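Local coordinates for uncharacterized protein (PDB 5TGF) that is uncharacterised but, as a beta-lactamase-related protein, is probably a serine hydrolase, at residues A[264-276]-A[283-297]. Residues are numbered along the deposited sequence; the frame is centred on the assembly and turned at random.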
loop_
_atom_site.group_PDB
_atom_site.type_symbol
_atom_site.label_atom_id
_atom_site.label_comp_id
_atom_site.label_asym_id
_atom_site.label_seq_id
_atom_site.Cartn_x
_atom_site.Cartn_y
_atom_site.Cartn_z
ATOM N N ILE A 264 -9.230 5.336 -9.425
ATOM C CA ILE A 264 -9.183 4.281 -8.381
ATOM C C ILE A 264 -7.871 4.199 -7.596
ATOM O O ILE A 264 -7.780 3.433 -6.619
ATOM C CB ILE A 264 -9.508 2.892 -8.968
ATOM C CG1 ILE A 264 -8.481 2.514 -10.053
ATOM C CG2 ILE A 264 -10.963 2.904 -9.455
ATOM C CD1 ILE A 264 -8.717 1.175 -10.706
ATOM N N TYR A 265 -6.862 4.972 -7.983
ATOM C CA TYR A 265 -5.546 4.811 -7.337
ATOM C C TYR A 265 -4.821 6.134 -7.252
ATOM O O TYR A 265 -4.901 6.955 -8.171
ATOM C CB TYR A 265 -4.699 3.767 -8.103
ATOM C CG TYR A 265 -3.756 2.944 -7.267
ATOM C CD1 TYR A 265 -4.185 1.806 -6.600
ATOM C CD2 TYR A 265 -2.407 3.317 -7.126
ATOM C CE1 TYR A 265 -3.313 1.036 -5.852
ATOM C CE2 TYR A 265 -1.534 2.555 -6.362
ATOM C CZ TYR A 265 -1.989 1.419 -5.727
ATOM O OH TYR A 265 -1.097 0.629 -4.997
ATOM N N GLY A 266 -4.079 6.299 -6.164
ATOM C CA GLY A 266 -3.179 7.407 -5.955
ATOM C C GLY A 266 -1.745 6.970 -6.133
ATOM O O GLY A 266 -1.402 6.398 -7.188
ATOM N N LEU A 267 -0.886 7.301 -5.166
ATOM C CA LEU A 267 0.489 6.789 -5.119
ATOM C C LEU A 267 0.596 5.672 -4.100
ATOM O O LEU A 267 0.439 5.882 -2.883
ATOM C CB LEU A 267 1.479 7.899 -4.764
ATOM C CG LEU A 267 1.397 9.146 -5.652
ATOM C CD1 LEU A 267 2.341 10.227 -5.127
ATOM C CD2 LEU A 267 1.769 8.834 -7.089
ATOM N N GLY A 268 0.683 4.445 -4.589
ATOM C CA GLY A 268 0.732 3.262 -3.710
ATOM C C GLY A 268 -0.471 3.011 -2.802
ATOM O O GLY A 268 -0.318 2.414 -1.767
ATOM N N GLU A 269 -1.652 3.484 -3.188
ATOM C CA GLU A 269 -2.837 3.370 -2.375
ATOM C C GLU A 269 -4.089 3.471 -3.253
ATOM O O GLU A 269 -4.110 4.234 -4.266
ATOM C CB GLU A 269 -2.854 4.460 -1.303
ATOM C CG GLU A 269 -2.849 5.898 -1.842
ATOM C CD GLU A 269 -2.127 6.876 -0.896
ATOM O OE1 GLU A 269 -2.800 7.645 -0.162
ATOM O OE2 GLU A 269 -0.858 6.820 -0.817
ATOM N N TRP A 270 -5.119 2.720 -2.873
ATOM C CA TRP A 270 -6.405 2.746 -3.566
ATOM C C TRP A 270 -7.275 3.867 -3.031
ATOM O O TRP A 270 -7.377 4.093 -1.795
ATOM C CB TRP A 270 -7.181 1.413 -3.387
ATOM C CG TRP A 270 -6.496 0.182 -3.939
ATOM C CD1 TRP A 270 -5.635 -0.663 -3.273
ATOM C CD2 TRP A 270 -6.652 -0.370 -5.243
ATOM N NE1 TRP A 270 -5.191 -1.641 -4.117
ATOM C CE2 TRP A 270 -5.807 -1.488 -5.329
ATOM C CE3 TRP A 270 -7.350 0.043 -6.397
ATOM C CZ2 TRP A 270 -5.664 -2.225 -6.501
ATOM C CZ3 TRP A 270 -7.225 -0.727 -7.562
ATOM C CH2 TRP A 270 -6.402 -1.830 -7.606
ATOM N N ARG A 271 -7.921 4.548 -3.965
ATOM C CA ARG A 271 -8.995 5.484 -3.703
ATOM C C ARG A 271 -10.338 4.765 -3.730
ATOM O O ARG A 271 -10.931 4.576 -4.776
ATOM C CB ARG A 271 -8.922 6.624 -4.719
ATOM C CG ARG A 271 -7.625 7.439 -4.624
ATOM C CD ARG A 271 -7.411 8.473 -5.735
ATOM N NE ARG A 271 -8.646 9.027 -6.308
ATOM C CZ ARG A 271 -9.142 10.245 -6.128
ATOM N NH1 ARG A 271 -8.618 11.120 -5.281
ATOM N NH2 ARG A 271 -10.233 10.556 -6.771
ATOM N N GLU A 272 -10.727 4.191 -2.594
ATOM C CA GLU A 272 -11.871 3.271 -2.562
ATOM C C GLU A 272 -13.208 4.029 -2.684
ATOM O O GLU A 272 -14.104 3.580 -3.386
ATOM C CB GLU A 272 -11.907 2.447 -1.277
ATOM C CG GLU A 272 -10.767 1.451 -1.149
ATOM C CD GLU A 272 -10.945 0.502 0.033
ATOM O OE1 GLU A 272 -11.590 0.874 1.023
ATOM O OE2 GLU A 272 -10.356 -0.581 -0.003
ATOM N N LEU A 273 -13.352 5.150 -1.981
ATOM C CA LEU A 273 -14.586 5.947 -2.076
ATOM C C LEU A 273 -14.203 7.390 -2.405
ATOM O O LEU A 273 -13.326 8.000 -1.731
ATOM C CB LEU A 273 -15.363 5.912 -0.759
ATOM C CG LEU A 273 -15.711 4.553 -0.183
ATOM C CD1 LEU A 273 -16.343 4.695 1.212
ATOM C CD2 LEU A 273 -16.650 3.843 -1.143
ATOM N N VAL A 274 -14.937 7.964 -3.364
ATOM C CA VAL A 274 -14.592 9.272 -3.897
ATOM C C VAL A 274 -15.830 10.144 -3.990
ATOM O O VAL A 274 -16.930 9.659 -4.286
ATOM C CB VAL A 274 -13.909 9.115 -5.280
ATOM C CG1 VAL A 274 -13.668 10.445 -5.942
ATOM C CG2 VAL A 274 -12.557 8.420 -5.133
ATOM N N ASP A 275 -15.659 11.412 -3.630
ATOM C CA ASP A 275 -16.721 12.417 -3.832
ATOM C C ASP A 275 -16.601 13.003 -5.261
ATOM O O ASP A 275 -15.628 13.695 -5.563
ATOM C CB ASP A 275 -16.603 13.513 -2.776
ATOM C CG ASP A 275 -17.624 14.634 -2.971
ATOM O OD1 ASP A 275 -18.827 14.354 -2.873
ATOM O OD2 ASP A 275 -17.213 15.777 -3.291
ATOM N N GLU A 276 -17.580 12.698 -6.117
ATOM C CA GLU A 276 -17.606 13.174 -7.522
ATOM C C GLU A 276 -17.462 14.700 -7.650
ATOM O O GLU A 276 -16.662 15.181 -8.433
ATOM C CB GLU A 276 -18.912 12.740 -8.241
ATOM C CG GLU A 276 -18.924 11.316 -8.816
ATOM C CD GLU A 276 -19.100 10.204 -7.774
ATOM O OE1 GLU A 276 -18.932 9.003 -8.136
ATOM O OE2 GLU A 276 -19.413 10.526 -6.601
ATOM N N GLN A 283 -12.242 7.612 1.375
ATOM C CA GLN A 283 -11.735 6.331 1.916
ATOM C C GLN A 283 -10.578 5.841 1.051
ATOM O O GLN A 283 -10.702 5.738 -0.181
ATOM C CB GLN A 283 -12.836 5.285 2.005
ATOM C CG GLN A 283 -12.412 4.050 2.814
ATOM C CD GLN A 283 -13.576 3.144 3.188
ATOM O OE1 GLN A 283 -14.245 3.384 4.184
ATOM N NE2 GLN A 283 -13.816 2.098 2.389
ATOM N N ILE A 284 -9.453 5.617 1.700
ATOM C CA ILE A 284 -8.219 5.188 1.065
ATOM C C ILE A 284 -7.695 3.917 1.804
ATOM O O ILE A 284 -7.838 3.758 3.031
ATOM C CB ILE A 284 -7.176 6.324 1.171
ATOM C CG1 ILE A 284 -7.614 7.538 0.320
ATOM C CG2 ILE A 284 -5.791 5.869 0.712
ATOM C CD1 ILE A 284 -7.043 8.822 0.834
ATOM N N SER A 285 -7.101 3.003 1.038
ATOM C CA SER A 285 -6.615 1.748 1.583
ATOM C C SER A 285 -5.443 1.203 0.797
ATOM O O SER A 285 -5.104 1.699 -0.294
ATOM C CB SER A 285 -7.736 0.723 1.544
ATOM O OG SER A 285 -7.862 0.276 0.197
ATOM N N SER A 286 -4.804 0.172 1.365
ATOM C CA SER A 286 -3.767 -0.604 0.668
ATOM C C SER A 286 -3.850 -2.112 1.060
ATOM O O SER A 286 -2.996 -2.623 1.789
ATOM C CB SER A 286 -2.391 -0.027 0.965
ATOM O OG SER A 286 -1.414 -0.469 0.009
ATOM N N PRO A 287 -4.895 -2.835 0.583
ATOM C CA PRO A 287 -5.055 -4.219 1.000
ATOM C C PRO A 287 -3.971 -5.117 0.434
ATOM O O PRO A 287 -3.500 -4.878 -0.661
ATOM C CB PRO A 287 -6.413 -4.631 0.421
ATOM C CG PRO A 287 -7.034 -3.371 -0.053
ATOM C CD PRO A 287 -5.903 -2.448 -0.404
ATOM N N GLY A 288 -3.604 -6.153 1.173
ATOM C CA GLY A 288 -2.723 -7.208 0.651
ATOM C C GLY A 288 -3.523 -8.462 0.365
ATOM O O GLY A 288 -4.570 -8.658 0.951
ATOM N N TRP A 289 -2.994 -9.325 -0.487
ATOM C CA TRP A 289 -3.724 -10.496 -0.947
ATOM C C TRP A 289 -4.095 -11.438 0.210
ATOM O O TRP A 289 -5.069 -12.189 0.101
ATOM C CB TRP A 289 -2.942 -11.274 -2.015
ATOM C CG TRP A 289 -1.655 -11.922 -1.511
ATOM C CD1 TRP A 289 -0.419 -11.340 -1.518
ATOM C CD2 TRP A 289 -1.463 -13.240 -0.982
ATOM N NE1 TRP A 289 0.502 -12.166 -0.974
ATOM C CE2 TRP A 289 -0.086 -13.360 -0.670
ATOM C CE3 TRP A 289 -2.307 -14.315 -0.706
ATOM C CZ2 TRP A 289 0.455 -14.504 -0.088
ATOM C CZ3 TRP A 289 -1.753 -15.485 -0.147
ATOM C CH2 TRP A 289 -0.389 -15.558 0.148
ATOM N N ALA A 290 -3.262 -11.458 1.267
ATOM C CA ALA A 290 -3.384 -12.428 2.349
ATOM C C ALA A 290 -4.182 -11.930 3.547
ATOM O O ALA A 290 -4.260 -12.632 4.584
ATOM C CB ALA A 290 -1.992 -12.904 2.802
ATOM N N GLY A 291 -4.827 -10.777 3.412
ATOM C CA GLY A 291 -5.800 -10.319 4.390
ATOM C C GLY A 291 -5.505 -9.030 5.143
ATOM O O GLY A 291 -6.409 -8.446 5.715
ATOM N N ALA A 292 -4.275 -8.528 5.072
ATOM C CA ALA A 292 -3.951 -7.262 5.711
ATOM C C ALA A 292 -4.773 -6.136 5.048
ATOM O O ALA A 292 -4.804 -6.023 3.801
ATOM C CB ALA A 292 -2.460 -6.960 5.591
ATOM N N TYR A 293 -5.435 -5.335 5.860
ATOM C CA TYR A 293 -6.311 -4.260 5.363
ATOM C C TYR A 293 -6.152 -3.018 6.240
ATOM O O TYR A 293 -6.777 -2.928 7.321
ATOM C CB TYR A 293 -7.748 -4.703 5.386
ATOM C CG TYR A 293 -8.693 -3.665 4.797
ATOM C CD1 TYR A 293 -8.733 -3.425 3.420
ATOM C CD2 TYR A 293 -9.593 -3.000 5.595
ATOM C CE1 TYR A 293 -9.603 -2.482 2.885
ATOM C CE2 TYR A 293 -10.460 -2.067 5.079
ATOM C CZ TYR A 293 -10.470 -1.816 3.717
ATOM O OH TYR A 293 -11.343 -0.850 3.231
ATOM N N PRO A 294 -5.360 -2.063 5.775
ATOM C CA PRO A 294 -5.310 -0.761 6.362
ATOM C C PRO A 294 -6.219 0.238 5.646
ATOM O O PRO A 294 -6.282 0.251 4.411
ATOM C CB PRO A 294 -3.845 -0.387 6.185
ATOM C CG PRO A 294 -3.464 -1.022 4.864
ATOM C CD PRO A 294 -4.383 -2.194 4.671
ATOM N N TRP A 295 -6.881 1.111 6.393
ATOM C CA TRP A 295 -7.682 2.139 5.751
ATOM C C TRP A 295 -7.815 3.407 6.552
ATOM O O TRP A 295 -7.661 3.411 7.795
ATOM C CB TRP A 295 -9.059 1.598 5.407
ATOM C CG TRP A 295 -10.052 1.627 6.525
ATOM C CD1 TRP A 295 -11.105 2.491 6.649
ATOM C CD2 TRP A 295 -10.170 0.696 7.610
ATOM N NE1 TRP A 295 -11.808 2.214 7.806
ATOM C CE2 TRP A 295 -11.303 1.082 8.375
ATOM C CE3 TRP A 295 -9.441 -0.437 8.008
ATOM C CZ2 TRP A 295 -11.696 0.406 9.555
ATOM C CZ3 TRP A 295 -9.825 -1.113 9.179
ATOM C CH2 TRP A 295 -10.968 -0.703 9.917
ATOM N N ILE A 296 -8.191 4.457 5.840
ATOM C CA ILE A 296 -8.624 5.703 6.447
ATOM C C ILE A 296 -9.974 6.059 5.820
ATOM O O ILE A 296 -10.143 5.975 4.587
ATOM C CB ILE A 296 -7.620 6.812 6.173
ATOM C CG1 ILE A 296 -6.318 6.569 6.939
ATOM C CG2 ILE A 296 -8.195 8.174 6.497
ATOM C CD1 ILE A 296 -5.246 7.581 6.581
ATOM N N ASN A 297 -10.941 6.451 6.658
ATOM C CA ASN A 297 -12.192 7.055 6.188
ATOM C C ASN A 297 -12.324 8.456 6.790
ATOM O O ASN A 297 -12.552 8.618 8.016
ATOM C CB ASN A 297 -13.397 6.183 6.526
ATOM C CG ASN A 297 -14.701 6.722 5.912
ATOM O OD1 ASN A 297 -15.078 7.875 6.133
ATOM N ND2 ASN A 297 -15.348 5.914 5.097
HETATM O O HOH W 1 -2.019 -0.453 -2.726
HETATM O O HOH W 2 -3.061 -3.216 -2.955
#
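Glu-272 meets Gln-283, Ser-285 and Tyr-293 at the rim of the beta-lactamase-like antiparallel sheet, where outermost strand 270-274 pairs with 281-285 in a hairpin broken by a classic beta bulge. Trp-270 and Ser-285 exchange two backbone bonds, Trp-270 N to Ser-285 O at 2.8 Å and Ser-285 N to Trp-270 O at 3.0 Å. Past the non-hydrogen-bonded pair Arg-271 and Ile-284, Glu-272 and Leu-273 both direct their N-H to Gln-283 O, the former weakly. The extra residue swings the Glu-272 side chain over the second strand, and its extended chain carries the carboxylate to three donors of the partner segment. OE1 takes Gln-283 NE2 at 2.9 Å, nearly in line with its C-O bond, and on its syn lone pair Tyr-293 OH at 2.8 Å, a hydroxyl also bonded to Ser-330 OG of helix 328-337; Ser-285 OG reaches OE2 at 2.6 Å from above the carboxylate plane. Tyr-252 also bonds OE2, while Asn-297, its OD1 bonded to Asp-300 N, donates from ND2 to Gln-283 OE1. Beside this cluster Leu-273 CD1 lies on Gln-283 CB, 3.6 Å away. Pro-287 CD abuts Trp-270 CD1 (3.4 Å). Gripped by so many neutral partners, the buried carboxylate is probably stabilised as an anion, tying the bulge to partner strand 281-285 and, through Tyr-293, to strand 293-297.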